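Local coordinates for protein exosome complex component Rrp42 (Pyrococcus abyssi, PDB 2PO1) that probably serves as a non-catalytic RNase PH-family subunit of the RNA-degrading archaeal exosome, helping to shape the active site of its partner Rrp41, at residues E126-V131 against P189-K194; R15-N20 against K26-R31; S94-P99 against L146-N151. All coordinates share one frame; numbering follows the deposited sequence.

The three contacts are separate. Interactions 1 and 3 use the two ends of strand 135-147: in interaction 1 the loop leading into it meets the loop before strand 197-204, and in interaction 3 the residue just past its end meets the loop after strand 82-89. Interaction 2 is local, folding helix 13-23 against its own following loop; its centre is farthest from the chain's, about 26 Å, and that of interaction 3 nearest, about 16 Å. Each mixes buried residues (Met128; Ile18; Ser94 and Phe97) with exposed ones (Lys127; His17; Thr96). A salt bridge beside a proline distinguishes interaction 1, isoleucine packing with one water interaction 2, and an aromatic pair with two waters interaction 3, near bound RNA.

Interaction 1: E126-V131 against P189-K194; sequences EKMVIV and PLPVEK
An inverse gamma turn centred on Pro191, in the loop between strands 186-189 and 197-204, packs against the loop that leads into strand 135-147. Its ring is met by two neighbouring side chains. The CB of Lys127 lies 3.5 Å from CG of Pro191, a tight carbon contact, and the two side chains slide past each other in opposite directions. Met128 crosses the ring at about a right angle and brings its CG to 3.8 Å from Pro191 CD; it is buried, and also touches Leu123 and Val139.

Beyond the proline, Lys127 runs out fully extended, its CG anti to the carbonyl carbon (chi1 -63°). Its NZ reaches OE2 of Glu193 at 2.8 Å, a salt bridge made on the syn side of that oxygen and 22° out of the carboxylate plane. The other carboxylate oxygen, OE1, is hydrogen-bonded to Asn124 ND2, so the group is gripped at both oxygens and its rotation is restrained. With an alanine in place of Glu193, the lysine ammonium would probably lose this counter-charge and the Asn124 amide this acceptor. The contact thus combines a methionine-proline apolar patch with an ion pair reached over the proline by the lysine's own methylenes.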
loop_
_atom_site.group_PDB
_atom_site.type_symbol
_atom_site.label_atom_id
_atom_site.label_comp_id
_atom_site.label_asym_id
_atom_site.label_seq_id
_atom_site.Cartn_x
_atom_site.Cartn_y
_atom_site.Cartn_z
ATOM N N GLU C 126 27.171 7.333 -17.802
ATOM C CA GLU C 126 28.543 7.649 -17.413
ATOM C C GLU C 126 28.849 9.123 -17.623
ATOM O O GLU C 126 29.748 9.673 -17.017
ATOM C CB GLU C 126 29.485 6.776 -18.214
ATOM C CG GLU C 126 29.633 5.412 -17.609
ATOM C CD GLU C 126 29.501 4.326 -18.626
ATOM O OE1 GLU C 126 30.553 3.814 -19.109
ATOM O OE2 GLU C 126 28.338 4.011 -18.963
ATOM N N LYS C 127 28.083 9.767 -18.473
ATOM C CA LYS C 127 28.260 11.164 -18.769
ATOM C C LYS C 127 27.280 11.985 -17.947
ATOM O O LYS C 127 26.898 13.096 -18.324
ATOM C CB LYS C 127 28.080 11.396 -20.267
ATOM C CG LYS C 127 29.117 10.664 -21.078
ATOM C CD LYS C 127 29.088 11.023 -22.545
ATOM C CE LYS C 127 30.323 10.429 -23.287
ATOM N NZ LYS C 127 30.264 10.867 -24.695
ATOM N N MET C 128 26.862 11.430 -16.816
ATOM C CA MET C 128 25.835 12.063 -15.989
ATOM C C MET C 128 26.303 12.111 -14.554
ATOM O O MET C 128 25.515 12.323 -13.623
ATOM C CB MET C 128 24.512 11.292 -16.098
ATOM C CG MET C 128 23.744 11.657 -17.314
ATOM S SD MET C 128 22.292 10.652 -17.549
ATOM C CE MET C 128 21.812 10.295 -15.877
ATOM N N VAL C 129 27.611 11.964 -14.389
ATOM C CA VAL C 129 28.238 12.000 -13.083
ATOM C C VAL C 129 28.750 13.398 -12.796
ATOM O O VAL C 129 29.346 14.028 -13.664
ATOM C CB VAL C 129 29.399 10.998 -13.003
ATOM C CG1 VAL C 129 30.136 11.164 -11.718
ATOM C CG2 VAL C 129 28.852 9.604 -13.116
ATOM N N ILE C 130 28.475 13.910 -11.606
ATOM C CA ILE C 130 29.014 15.214 -11.223
ATOM C C ILE C 130 30.137 15.022 -10.225
ATOM O O ILE C 130 31.237 15.546 -10.399
ATOM C CB ILE C 130 27.937 16.154 -10.625
ATOM C CG1 ILE C 130 26.718 16.227 -11.543
ATOM C CG2 ILE C 130 28.513 17.532 -10.340
ATOM C CD1 ILE C 130 27.027 16.556 -13.006
ATOM N N VAL C 131 29.871 14.273 -9.167
ATOM C CA VAL C 131 30.926 13.901 -8.236
ATOM C C VAL C 131 30.786 12.402 -8.145
ATOM O O VAL C 131 29.759 11.918 -7.668
ATOM C CB VAL C 131 30.708 14.537 -6.865
ATOM C CG1 VAL C 131 31.815 14.148 -5.903
ATOM C CG2 VAL C 131 30.606 16.043 -7.013
ATOM N N PRO C 189 22.198 19.476 -23.622
ATOM C CA PRO C 189 21.429 18.246 -23.793
ATOM C C PRO C 189 21.884 17.174 -22.827
ATOM O O PRO C 189 22.915 17.326 -22.159
ATOM C CB PRO C 189 21.803 17.779 -25.192
ATOM C CG PRO C 189 22.472 19.001 -25.844
ATOM C CD PRO C 189 23.104 19.743 -24.751
ATOM N N LEU C 190 21.153 16.081 -22.806
ATOM C CA LEU C 190 21.505 14.934 -21.968
ATOM C C LEU C 190 22.476 14.147 -22.851
ATOM O O LEU C 190 22.544 14.417 -24.050
ATOM C CB LEU C 190 20.228 14.159 -21.674
ATOM C CG LEU C 190 19.689 13.790 -20.280
ATOM C CD1 LEU C 190 20.288 14.463 -19.104
ATOM C CD2 LEU C 190 18.108 13.748 -20.287
ATOM N N PRO C 191 23.312 13.265 -22.269
ATOM C CA PRO C 191 24.196 12.626 -23.250
ATOM C C PRO C 191 23.465 11.506 -23.976
ATOM O O PRO C 191 23.599 10.341 -23.601
ATOM C CB PRO C 191 25.358 12.120 -22.388
ATOM C CG PRO C 191 24.746 11.903 -21.018
ATOM C CD PRO C 191 23.621 12.875 -20.874
ATOM N N VAL C 192 22.654 11.870 -24.976
ATOM C CA VAL C 192 21.895 10.887 -25.723
ATOM C C VAL C 192 22.713 10.502 -26.951
ATOM O O VAL C 192 22.992 11.323 -27.838
ATOM C CB VAL C 192 20.498 11.374 -26.171
ATOM C CG1 VAL C 192 19.727 10.221 -26.786
ATOM C CG2 VAL C 192 19.699 11.962 -25.000
ATOM N N GLU C 193 23.090 9.241 -27.011
ATOM C CA GLU C 193 24.044 8.828 -28.014
ATOM C C GLU C 193 23.537 7.841 -29.021
ATOM O O GLU C 193 24.130 7.668 -30.066
ATOM C CB GLU C 193 25.228 8.278 -27.297
ATOM C CG GLU C 193 25.716 9.318 -26.366
ATOM C CD GLU C 193 26.989 8.949 -25.702
ATOM O OE1 GLU C 193 27.316 7.754 -25.700
ATOM O OE2 GLU C 193 27.644 9.865 -25.170
ATOM N N LYS C 194 22.400 7.218 -28.742
ATOM C CA LYS C 194 21.836 6.268 -29.679
ATOM C C LYS C 194 20.363 6.562 -29.723
ATOM O O LYS C 194 19.836 7.244 -28.833
ATOM C CB LYS C 194 22.154 4.844 -29.218
ATOM C CG LYS C 194 23.401 4.309 -29.914
ATOM C CD LYS C 194 24.025 3.199 -29.122
ATOM C CE LYS C 194 25.563 3.338 -29.116
ATOM N NZ LYS C 194 25.907 3.247 -27.616
#

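Interaction 2: R15-N20 against K26-R31; sequences RDHIIN and KRIDDR
Ile28 packs against one side of helix 13-23 through its CG2 methyl, which touches two successive helix residues. CG2 lies 3.8 Å from CG1 of Ile18 and 3.9 Å from CD2 of the His17 ring, which it approaches obliquely. The rotation of Ile28 (chi1 40°) sets CG2, the branch that touches the helix, anti to the carbonyl carbon.

The polar link across the contact is a water. It donates to Ile18 O at 2.9 Å and to Lys26 O at 2.8 Å, joining a helix carbonyl to the loop.

Within the loop, a type I turn from Arg27 to Asp30 overlaps an Asx turn, in which Asp29 OD2 accepts from Arg31 N at 3.2 Å, met from above the carboxylate plane. The same carboxylate binds Arg31 NE through the syn lone pair of OD1 (2.7 Å), the partner tilted 19° from the guanidinium plane. The Arg27 and Arg31 guanidinium groups overlap with their planes tilted, the rim of each over a face of the other; Arg27 forms a salt bridge with Glu216, and Arg31 with Asp211.

Helix 214-219 covers the apolar patch, with Asp215 touching both isoleucines and Val219 touching Ile18, while Ile19 reaches strand 197-204.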
loop_
_atom_site.group_PDB
_atom_site.type_symbol
_atom_site.label_atom_id
_atom_site.label_comp_id
_atom_site.label_asym_id
_atom_site.label_seq_id
_atom_site.Cartn_x
_atom_site.Cartn_y
_atom_site.Cartn_z
ATOM N N ARG C 15 -12.431 -10.668 -34.534
ATOM C CA ARG C 15 -11.360 -11.595 -34.925
ATOM C C ARG C 15 -11.572 -12.128 -36.310
ATOM O O ARG C 15 -10.650 -12.133 -37.115
ATOM C CB ARG C 15 -11.069 -12.760 -33.927
ATOM C CG ARG C 15 -9.964 -13.779 -34.476
ATOM C CD ARG C 15 -8.875 -14.286 -33.441
ATOM N NE ARG C 15 -7.989 -15.282 -34.092
ATOM C CZ ARG C 15 -6.638 -15.288 -34.150
ATOM N NH1 ARG C 15 -6.039 -16.269 -34.854
ATOM N NH2 ARG C 15 -5.874 -14.369 -33.538
ATOM N N ASP C 16 -12.794 -12.571 -36.598
ATOM C CA ASP C 16 -13.040 -13.244 -37.843
ATOM C C ASP C 16 -12.895 -12.285 -38.973
ATOM O O ASP C 16 -12.375 -12.641 -40.017
ATOM C CB ASP C 16 -14.410 -13.873 -37.833
ATOM C CG ASP C 16 -14.465 -15.100 -36.958
ATOM O OD1 ASP C 16 -15.434 -15.257 -36.197
ATOM O OD2 ASP C 16 -13.541 -15.919 -37.046
ATOM N N HIS C 17 -13.329 -11.050 -38.763
ATOM C CA HIS C 17 -13.215 -10.089 -39.819
ATOM C C HIS C 17 -11.759 -9.720 -40.062
ATOM O O HIS C 17 -11.288 -9.700 -41.206
ATOM C CB HIS C 17 -13.999 -8.833 -39.508
ATOM C CG HIS C 17 -13.948 -7.838 -40.617
ATOM N ND1 HIS C 17 -14.218 -8.179 -41.925
ATOM C CD2 HIS C 17 -13.635 -6.522 -40.624
ATOM C CE1 HIS C 17 -14.096 -7.112 -42.693
ATOM N NE2 HIS C 17 -13.733 -6.094 -41.929
ATOM N N ILE C 18 -11.074 -9.414 -38.969
ATOM C CA ILE C 18 -9.638 -9.156 -39.009
ATOM C C ILE C 18 -8.833 -10.347 -39.602
ATOM O O ILE C 18 -8.054 -10.133 -40.511
ATOM C CB ILE C 18 -9.148 -8.619 -37.693
ATOM C CG1 ILE C 18 -9.838 -7.275 -37.422
ATOM C CG2 ILE C 18 -7.653 -8.465 -37.663
ATOM C CD1 ILE C 18 -9.505 -6.687 -36.050
ATOM N N ILE C 19 -9.047 -11.581 -39.148
ATOM C CA ILE C 19 -8.310 -12.693 -39.741
ATOM C C ILE C 19 -8.541 -12.824 -41.222
ATOM O O ILE C 19 -7.594 -13.024 -41.977
ATOM C CB ILE C 19 -8.598 -14.029 -39.062
ATOM C CG1 ILE C 19 -7.630 -14.231 -37.891
ATOM C CG2 ILE C 19 -8.446 -15.196 -40.047
ATOM C CD1 ILE C 19 -8.079 -15.386 -37.012
ATOM N N ASN C 20 -9.799 -12.698 -41.655
ATOM C CA ASN C 20 -10.145 -12.911 -43.024
ATOM C C ASN C 20 -9.589 -11.813 -43.883
ATOM O O ASN C 20 -9.087 -12.093 -44.956
ATOM C CB ASN C 20 -11.664 -13.063 -43.205
ATOM C CG ASN C 20 -12.184 -14.366 -42.646
ATOM O OD1 ASN C 20 -11.462 -15.059 -41.920
ATOM N ND2 ASN C 20 -13.450 -14.711 -42.952
ATOM N N LYS C 26 -4.982 -7.788 -46.250
ATOM C CA LYS C 26 -5.555 -6.509 -45.894
ATOM C C LYS C 26 -5.710 -6.348 -44.415
ATOM O O LYS C 26 -5.827 -7.329 -43.690
ATOM C CB LYS C 26 -6.896 -6.309 -46.582
ATOM C CG LYS C 26 -6.770 -6.195 -48.073
ATOM C CD LYS C 26 -8.140 -6.105 -48.720
ATOM C CE LYS C 26 -8.067 -5.088 -49.856
ATOM N NZ LYS C 26 -9.391 -5.140 -50.596
ATOM N N ARG C 27 -5.682 -5.100 -43.980
ATOM C CA ARG C 27 -5.901 -4.761 -42.576
ATOM C C ARG C 27 -7.119 -3.868 -42.518
ATOM O O ARG C 27 -7.524 -3.324 -43.538
ATOM C CB ARG C 27 -4.662 -4.083 -41.967
ATOM C CG ARG C 27 -3.473 -5.001 -41.927
ATOM C CD ARG C 27 -2.230 -4.218 -41.554
ATOM N NE ARG C 27 -2.134 -4.004 -40.132
ATOM C CZ ARG C 27 -1.087 -3.427 -39.534
ATOM N NH1 ARG C 27 -1.069 -3.312 -38.226
ATOM N NH2 ARG C 27 -0.066 -2.986 -40.254
ATOM N N ILE C 28 -7.734 -3.754 -41.350
ATOM C CA ILE C 28 -9.007 -3.072 -41.294
ATOM C C ILE C 28 -8.921 -1.631 -41.753
ATOM O O ILE C 28 -9.908 -1.102 -42.186
ATOM C CB ILE C 28 -9.693 -3.125 -39.906
ATOM C CG1 ILE C 28 -8.695 -2.956 -38.794
ATOM C CG2 ILE C 28 -10.511 -4.400 -39.771
ATOM C CD1 ILE C 28 -9.322 -2.486 -37.437
ATOM N N ASP C 29 -7.759 -0.998 -41.627
ATOM C CA ASP C 29 -7.609 0.406 -41.982
ATOM C C ASP C 29 -6.829 0.576 -43.266
ATOM O O ASP C 29 -6.325 1.652 -43.546
ATOM C CB ASP C 29 -6.883 1.157 -40.869
ATOM C CG ASP C 29 -5.509 0.582 -40.593
ATOM O OD1 ASP C 29 -4.767 1.164 -39.777
ATOM O OD2 ASP C 29 -5.162 -0.459 -41.211
ATOM N N ASP C 30 -6.690 -0.505 -44.023
ATOM C CA ASP C 30 -6.086 -0.446 -45.331
ATOM C C ASP C 30 -4.575 -0.268 -45.311
ATOM O O ASP C 30 -3.951 -0.056 -46.353
ATOM C CB ASP C 30 -6.742 0.651 -46.185
ATOM C CG ASP C 30 -8.212 0.365 -46.473
ATOM O OD1 ASP C 30 -9.070 1.233 -46.175
ATOM O OD2 ASP C 30 -8.513 -0.744 -46.960
ATOM N N ARG C 31 -3.986 -0.379 -44.146
ATOM C CA ARG C 31 -2.544 -0.386 -44.023
ATOM C C ARG C 31 -1.954 -1.676 -44.546
ATOM O O ARG C 31 -2.645 -2.700 -44.539
ATOM C CB ARG C 31 -2.190 -0.319 -42.558
ATOM C CG ARG C 31 -2.050 1.041 -42.027
ATOM C CD ARG C 31 -1.337 0.855 -40.740
ATOM N NE ARG C 31 -2.201 0.335 -39.688
ATOM C CZ ARG C 31 -1.734 -0.114 -38.532
ATOM N NH1 ARG C 31 -0.430 -0.089 -38.287
ATOM N NH2 ARG C 31 -2.572 -0.502 -37.570
HETATM O O HOH W 1 -6.868 -7.539 -41.104
#

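Interaction 3: S94-P99 against L146-N151; sequences SPTFEP and LDHDGN
Phe97 and His148 meet rim to rim where strand 135-147 of the RNase PH-family core ends and the loop after strand 82-89 turns back in a type I turn from Ser94 to Phe97. The ring planes are nearly parallel, 6° apart, yet neither ring lies over the face of the other: the centroids are 5.3 Å apart, and CZ of Phe97 touches CD2 of His148 at 3.4 Å. The same CZ also rests against the CB methylene of His148, so it meets both that methylene and the ring atom CD2.

Torsions place both rings here. His148 has CG anti to its backbone N (chi1 170°), which carries the imidazole across to the turn. Phe97 instead has CG anti to the carbonyl carbon (chi1 -69°), laying its ring back over the start of the turn, where Ser94 CB sits 3.4 Å above the ring plane and over its centre. Ser94 CB thus touches both partners from beside the pair, for it also meets His148 CB at 3.8 Å. The turn is closed by the backbone bond from Phe97 N to Ser94 O, and the hydroxyls of Ser94 and Thr96 are hydrogen-bonded to each other.

Two waters join the segments. One bridges Ser94 OG to the backbone O of His148; the other makes only weak bonds, to Thr96 OG1 and His148 NE2. Outside the pair, His148 touches Leu214 and Glu217 of helix 214-219. Asp149 forms a salt bridge with a basic side chain of another protein chain, and Glu98 packs on an adenine base of bound RNA.

At the first water, the oxygen lies 2.6 Å from Ser94 OG and donates to His148 O at 2.7 Å.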
loop_
_atom_site.group_PDB
_atom_site.type_symbol
_atom_site.label_atom_id
_atom_site.label_comp_id
_atom_site.label_asym_id
_atom_site.label_seq_id
_atom_site.Cartn_x
_atom_site.Cartn_y
_atom_site.Cartn_z
ATOM N N SER C 94 -8.010 4.767 -21.355
ATOM C CA SER C 94 -8.612 3.515 -21.764
ATOM C C SER C 94 -9.510 3.000 -20.687
ATOM O O SER C 94 -9.144 3.038 -19.488
ATOM C CB SER C 94 -7.480 2.498 -22.046
ATOM O OG SER C 94 -8.002 1.213 -22.361
ATOM N N PRO C 95 -10.667 2.464 -21.083
ATOM C CA PRO C 95 -11.489 1.910 -20.049
ATOM C C PRO C 95 -10.876 0.679 -19.394
ATOM O O PRO C 95 -11.311 0.297 -18.288
ATOM C CB PRO C 95 -12.816 1.593 -20.760
ATOM C CG PRO C 95 -12.499 1.516 -22.148
ATOM C CD PRO C 95 -11.271 2.321 -22.420
ATOM N N THR C 96 -9.845 0.109 -20.022
ATOM C CA THR C 96 -9.129 -0.991 -19.396
ATOM C C THR C 96 -8.090 -0.527 -18.360
ATOM O O THR C 96 -7.439 -1.370 -17.733
ATOM C CB THR C 96 -8.387 -1.854 -20.409
ATOM O OG1 THR C 96 -7.304 -1.092 -20.975
ATOM C CG2 THR C 96 -9.349 -2.288 -21.497
ATOM N N PHE C 97 -7.929 0.789 -18.202
ATOM C CA PHE C 97 -6.851 1.322 -17.352
ATOM C C PHE C 97 -7.533 1.726 -16.081
ATOM O O PHE C 97 -8.411 2.548 -16.095
ATOM C CB PHE C 97 -6.144 2.534 -17.937
ATOM C CG PHE C 97 -5.305 2.233 -19.169
ATOM C CD1 PHE C 97 -4.790 3.254 -19.912
ATOM C CD2 PHE C 97 -5.044 0.914 -19.547
ATOM C CE1 PHE C 97 -4.042 2.990 -21.061
ATOM C CE2 PHE C 97 -4.323 0.634 -20.648
ATOM C CZ PHE C 97 -3.802 1.661 -21.406
ATOM N N GLU C 98 -7.143 1.129 -14.975
ATOM C CA GLU C 98 -7.796 1.468 -13.726
ATOM C C GLU C 98 -6.866 2.299 -12.860
ATOM O O GLU C 98 -5.643 2.203 -12.979
ATOM C CB GLU C 98 -8.235 0.197 -12.995
ATOM C CG GLU C 98 -9.400 -0.537 -13.688
ATOM C CD GLU C 98 -9.860 -1.809 -12.929
ATOM O OE1 GLU C 98 -9.109 -2.331 -12.041
ATOM O OE2 GLU C 98 -10.994 -2.283 -13.226
ATOM N N PRO C 99 -7.434 3.138 -11.978
ATOM C CA PRO C 99 -6.484 3.854 -11.136
ATOM C C PRO C 99 -5.692 2.875 -10.242
ATOM O O PRO C 99 -6.172 1.789 -9.934
ATOM C CB PRO C 99 -7.372 4.769 -10.285
ATOM C CG PRO C 99 -8.751 4.690 -10.874
ATOM C CD PRO C 99 -8.841 3.443 -11.664
ATOM N N LEU C 146 -1.873 8.715 -22.861
ATOM C CA LEU C 146 -3.076 9.556 -22.883
ATOM C C LEU C 146 -4.243 8.942 -23.659
ATOM O O LEU C 146 -5.359 9.316 -23.421
ATOM C CB LEU C 146 -2.809 10.930 -23.486
ATOM C CG LEU C 146 -1.714 11.767 -22.855
ATOM C CD1 LEU C 146 -1.542 12.987 -23.696
ATOM C CD2 LEU C 146 -2.068 12.089 -21.367
ATOM N N ASP C 147 -3.992 7.995 -24.567
ATOM C CA ASP C 147 -5.092 7.401 -25.346
ATOM C C ASP C 147 -4.516 6.129 -25.866
ATOM O O ASP C 147 -3.534 6.169 -26.553
ATOM C CB ASP C 147 -5.438 8.289 -26.544
ATOM C CG ASP C 147 -6.921 8.330 -26.851
ATOM O OD1 ASP C 147 -7.280 9.135 -27.733
ATOM O OD2 ASP C 147 -7.744 7.611 -26.231
ATOM N N HIS C 148 -5.122 5.011 -25.514
ATOM C CA HIS C 148 -4.608 3.707 -25.862
ATOM C C HIS C 148 -5.417 3.217 -27.052
ATOM O O HIS C 148 -6.609 2.854 -26.936
ATOM C CB HIS C 148 -4.764 2.787 -24.651
ATOM C CG HIS C 148 -4.480 1.357 -24.957
ATOM N ND1 HIS C 148 -3.805 0.960 -26.090
ATOM C CD2 HIS C 148 -4.779 0.225 -24.272
ATOM C CE1 HIS C 148 -3.703 -0.354 -26.086
ATOM N NE2 HIS C 148 -4.283 -0.822 -24.994
ATOM N N ASP C 149 -4.804 3.262 -28.240
ATOM C CA ASP C 149 -5.462 2.697 -29.387
ATOM C C ASP C 149 -4.517 1.715 -30.020
ATOM O O ASP C 149 -4.472 1.610 -31.240
ATOM C CB ASP C 149 -5.828 3.734 -30.422
ATOM C CG ASP C 149 -6.947 3.241 -31.343
ATOM O OD1 ASP C 149 -7.036 3.677 -32.513
ATOM O OD2 ASP C 149 -7.780 2.420 -30.859
ATOM N N GLY C 150 -3.702 1.105 -29.196
ATOM C CA GLY C 150 -2.870 0.006 -29.639
ATOM C C GLY C 150 -1.441 0.423 -29.783
ATOM O O GLY C 150 -1.123 1.591 -30.058
ATOM N N ASN C 151 -0.547 -0.565 -29.696
ATOM C CA ASN C 151 0.870 -0.305 -29.776
ATOM C C ASN C 151 1.438 0.737 -28.814
ATOM O O ASN C 151 2.183 1.602 -29.207
ATOM C CB ASN C 151 1.332 -0.130 -31.255
ATOM C CG ASN C 151 2.792 -0.403 -31.414
ATOM O OD1 ASN C 151 3.409 -0.958 -30.503
ATOM N ND2 ASN C 151 3.366 -0.077 -32.599
HETATM O O HOH W 2 -8.101 1.635 -24.974
HETATM O O HOH W 3 -6.149 -2.659 -23.676
#